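Local structure of VAL-1 (3GNE) at residues A[105-116]-A[127-135]. The protein cleaves the polysaccharide alginate as a family 14 polysaccharide lyase from a Chlorella virus, with a mode of action that depends on pH. Numbering follows the deposited sequence.
With FLC (citrate anion), chain C.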
# COMPACT_ATOMS: atom_id res chain seq x y z
N GLY A 105 -5.27 5.05 -10.06
CA GLY A 105 -5.01 5.73 -11.35
C GLY A 105 -6.19 6.57 -11.79
O GLY A 105 -6.36 6.74 -12.99
N TYR A 106 -6.98 7.13 -10.86
CA TYR A 106 -8.10 7.98 -11.17
C TYR A 106 -9.19 7.19 -11.91
O TYR A 106 -10.00 7.80 -12.59
CB TYR A 106 -7.67 9.23 -11.96
CG TYR A 106 -8.51 10.46 -11.78
CD1 TYR A 106 -8.52 11.16 -10.59
CD2 TYR A 106 -9.31 11.02 -12.77
CE1 TYR A 106 -9.25 12.31 -10.33
CE2 TYR A 106 -10.06 12.15 -12.56
CZ TYR A 106 -10.05 12.80 -11.35
OH TYR A 106 -10.81 13.95 -11.18
N GLN A 107 -9.20 5.87 -11.73
CA GLN A 107 -10.25 5.03 -12.30
C GLN A 107 -10.79 4.15 -11.20
O GLN A 107 -10.06 3.73 -10.31
CB GLN A 107 -9.69 4.11 -13.42
CG GLN A 107 -9.23 5.02 -14.58
CD GLN A 107 -8.65 4.19 -15.73
OE1 GLN A 107 -7.90 3.23 -15.47
NE2 GLN A 107 -9.02 4.55 -16.94
N HIS A 108 -12.08 3.84 -11.30
CA HIS A 108 -12.79 2.96 -10.38
C HIS A 108 -13.49 1.86 -11.18
O HIS A 108 -13.65 1.99 -12.40
CB HIS A 108 -13.80 3.75 -9.60
CG HIS A 108 -13.17 4.77 -8.69
ND1 HIS A 108 -12.74 5.98 -9.18
CD2 HIS A 108 -12.93 4.79 -7.36
CE1 HIS A 108 -12.26 6.70 -8.15
NE2 HIS A 108 -12.35 6.00 -7.01
N SER A 109 -13.95 0.83 -10.48
CA SER A 109 -14.72 -0.20 -11.19
C SER A 109 -15.70 -0.80 -10.22
O SER A 109 -15.57 -0.67 -8.99
CB SER A 109 -13.76 -1.32 -11.69
OG SER A 109 -13.11 -1.91 -10.57
N LYS A 110 -16.72 -1.45 -10.75
CA LYS A 110 -17.74 -2.03 -9.90
C LYS A 110 -17.21 -3.20 -9.10
O LYS A 110 -17.80 -3.55 -8.06
CB LYS A 110 -18.94 -2.51 -10.76
CG LYS A 110 -19.68 -1.36 -11.41
CD LYS A 110 -20.86 -1.93 -12.22
CE LYS A 110 -21.68 -0.80 -12.81
NZ LYS A 110 -23.10 -1.26 -13.03
N THR A 111 -16.13 -3.81 -9.62
CA THR A 111 -15.65 -5.07 -9.09
C THR A 111 -14.39 -4.95 -8.28
O THR A 111 -13.97 -5.95 -7.69
CB THR A 111 -15.41 -6.03 -10.29
OG1 THR A 111 -14.69 -5.29 -11.30
CG2 THR A 111 -16.71 -6.45 -10.92
N GLY A 112 -13.79 -3.75 -8.21
CA GLY A 112 -12.47 -3.62 -7.65
C GLY A 112 -12.38 -2.57 -6.59
O GLY A 112 -13.08 -1.55 -6.64
N ALA A 113 -11.48 -2.75 -5.63
CA ALA A 113 -11.17 -1.73 -4.63
C ALA A 113 -9.72 -1.87 -4.24
O ALA A 113 -9.06 -2.88 -4.53
CB ALA A 113 -12.03 -1.93 -3.37
N SER A 114 -9.19 -0.85 -3.55
CA SER A 114 -7.81 -0.98 -3.09
C SER A 114 -7.65 -0.22 -1.76
O SER A 114 -8.37 0.76 -1.47
CB SER A 114 -6.76 -0.49 -4.10
OG SER A 114 -6.99 0.91 -4.31
N ASN A 115 -6.67 -0.73 -0.99
CA ASN A 115 -6.36 -0.23 0.36
C ASN A 115 -4.86 -0.02 0.42
O ASN A 115 -4.15 -1.03 0.46
CB ASN A 115 -6.81 -1.27 1.40
CG ASN A 115 -6.85 -0.69 2.80
OD1 ASN A 115 -6.95 0.54 2.91
ND2 ASN A 115 -6.76 -1.54 3.81
N ARG A 116 -4.39 1.23 0.37
CA ARG A 116 -2.97 1.47 0.28
C ARG A 116 -2.49 2.39 1.38
O ARG A 116 -3.23 3.19 1.93
CB ARG A 116 -2.61 2.11 -1.05
CG ARG A 116 -2.66 1.11 -2.21
CD ARG A 116 -2.17 1.76 -3.53
NE ARG A 116 -3.26 2.70 -3.96
CZ ARG A 116 -3.15 3.54 -4.99
NH1 ARG A 116 -1.99 3.62 -5.68
NH2 ARG A 116 -4.16 4.35 -5.36
N ASP A 127 -4.09 6.02 5.46
CA ASP A 127 -4.75 4.98 4.71
C ASP A 127 -5.35 5.62 3.46
O ASP A 127 -5.87 6.72 3.55
CB ASP A 127 -5.86 4.38 5.59
CG ASP A 127 -6.40 3.08 5.08
OD1 ASP A 127 -5.82 2.51 4.11
OD2 ASP A 127 -7.44 2.65 5.58
N TYR A 128 -5.27 4.97 2.31
CA TYR A 128 -5.70 5.58 1.06
C TYR A 128 -6.52 4.54 0.26
O TYR A 128 -5.97 3.53 -0.19
CB TYR A 128 -4.47 6.02 0.30
CG TYR A 128 -4.76 6.83 -0.94
CD1 TYR A 128 -5.42 8.08 -0.83
CD2 TYR A 128 -4.37 6.36 -2.20
CE1 TYR A 128 -5.71 8.85 -1.96
CE2 TYR A 128 -4.62 7.14 -3.32
CZ TYR A 128 -5.29 8.37 -3.22
OH TYR A 128 -5.55 9.16 -4.30
N ILE A 129 -7.80 4.79 0.15
CA ILE A 129 -8.75 3.79 -0.34
C ILE A 129 -9.38 4.22 -1.64
O ILE A 129 -9.91 5.33 -1.73
CB ILE A 129 -9.85 3.56 0.73
CG1 ILE A 129 -9.21 3.05 2.02
CG2 ILE A 129 -10.93 2.59 0.19
CD1 ILE A 129 -10.21 2.77 3.15
N TYR A 130 -9.44 3.33 -2.62
CA TYR A 130 -10.30 3.47 -3.79
C TYR A 130 -11.44 2.46 -3.59
O TYR A 130 -11.16 1.24 -3.68
CB TYR A 130 -9.58 3.14 -5.09
CG TYR A 130 -8.90 4.29 -5.81
CD1 TYR A 130 -7.80 4.96 -5.26
CD2 TYR A 130 -9.32 4.66 -7.08
CE1 TYR A 130 -7.18 6.00 -5.97
CE2 TYR A 130 -8.70 5.70 -7.76
CZ TYR A 130 -7.64 6.36 -7.20
OH TYR A 130 -7.06 7.38 -7.95
N PRO A 131 -12.64 2.92 -3.30
CA PRO A 131 -13.76 1.97 -3.15
C PRO A 131 -14.41 1.65 -4.48
O PRO A 131 -14.15 2.34 -5.47
CB PRO A 131 -14.72 2.79 -2.24
CG PRO A 131 -14.52 4.21 -2.75
CD PRO A 131 -13.05 4.32 -3.09
N PRO A 132 -15.25 0.60 -4.53
CA PRO A 132 -15.87 0.24 -5.80
C PRO A 132 -16.92 1.22 -6.28
O PRO A 132 -17.64 1.82 -5.48
CB PRO A 132 -16.55 -1.12 -5.44
CG PRO A 132 -15.79 -1.65 -4.27
CD PRO A 132 -15.54 -0.37 -3.45
N SER A 133 -17.05 1.32 -7.61
CA SER A 133 -18.19 2.11 -8.05
C SER A 133 -19.48 1.34 -7.79
O SER A 133 -19.55 0.12 -7.67
CB SER A 133 -18.12 2.44 -9.54
OG SER A 133 -17.61 1.29 -10.17
N ASP A 134 -20.51 2.17 -7.65
CA ASP A 134 -21.89 1.66 -7.55
C ASP A 134 -22.01 0.73 -6.38
O ASP A 134 -22.66 -0.32 -6.50
CB ASP A 134 -22.24 0.95 -8.86
CG ASP A 134 -21.85 1.85 -10.02
OD1 ASP A 134 -21.40 3.00 -9.82
OD2 ASP A 134 -21.95 1.45 -11.20
N LEU A 135 -21.41 1.05 -5.25
CA LEU A 135 -21.51 0.19 -4.06
C LEU A 135 -21.77 1.10 -2.89
O LEU A 135 -21.02 2.07 -2.66
CB LEU A 135 -20.22 -0.59 -3.88
CG LEU A 135 -20.24 -1.53 -2.68
CD1 LEU A 135 -21.39 -2.54 -2.79
CD2 LEU A 135 -18.88 -2.23 -2.57
CAC FLC C . -2.89 6.35 -7.97
CA FLC C . -2.97 7.51 -8.94
CB FLC C . -2.77 8.84 -8.19
CBC FLC C . -3.90 8.94 -7.17
CG FLC C . -2.87 9.98 -9.19
CGC FLC C . -2.70 11.38 -8.58
OA1 FLC C . -1.83 6.13 -7.40
OA2 FLC C . -3.90 5.69 -7.80
OB1 FLC C . -3.60 8.78 -5.97
OB2 FLC C . -5.08 9.12 -7.59
OG1 FLC C . -2.85 11.53 -7.37
OG2 FLC C . -2.46 12.32 -9.39
OHB FLC C . -1.48 8.84 -7.60
O HOH W 1 -17.05 2.11 -12.94
O HOH W 2 -12.86 1.04 -7.78
O HOH W 3 -20.21 -2.49 -7.16
O HOH W 4 -5.82 2.98 -2.96
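Arg-116 and Tyr-128 illustrate how a hydrogen-bonded pair of an antiparallel hairpin can send two polar side chains from one face of a sheet into the same site. Their backbones are joined both ways, Arg-116 N to Tyr-128 O at 2.8 Å and Tyr-128 N to Arg-116 O at 2.7 Å, and Ser-114 and Tyr-130 repeat the pattern. Above the strands the guanidinium and the Tyr-128 ring run side by side in the same direction, their planes 47° apart. A bend at chi3 (-72°) turns the arginine tip to a citrate carboxylate, which NH1 and NH2 grip with one oxygen each; Gly-105 N adds a nearly straight bond to the oxygen held by NH2. The hydroxyls of Tyr-128 and Tyr-130 donate to a second citrate carboxylate, and Lys-92 and His-147 also bind the anion. At the guanidinium edge, in its plane, a water accepts a hydrogen bond from Arg-116 NE and donates to Tyr-128 O and to Ser-114 OG, which is also hydrogen-bonded to Ala-103 O.

Tyr-130 OH also accepts from Tyr-106 N (2.9 Å), which ties the loop to the strand. Across the Tyr-130 ring lies His-108 in an offset stack, centroids 4.7 Å apart and planes at 27°; Tyr-130 CD2 sits over the imidazole near its rim, while Pro-131 O lies at the imidazole edge. Farther along, Ser-133 N donates to Ser-109 O from above the carbonyl plane, and Ala-113 CB packs on Pro-132 CD at 3.8 Å. On the other sheet face Asn-115 OD1 comes within 2.6 Å of Asp-127 OD1, so the acid is probably protonated; Ser-188 OG bonds to Asn-115 ND2 and Asp-127 OD2, and Thr-172 OG1 also bonds to Asn-115 ND2.

The hairpin belongs to a seven-stranded antiparallel sheet of a concanavalin-like beta-sandwich, and its pocket, holding citrate probably from the crystallisation liquor, is consistent with a site for acidic alginate.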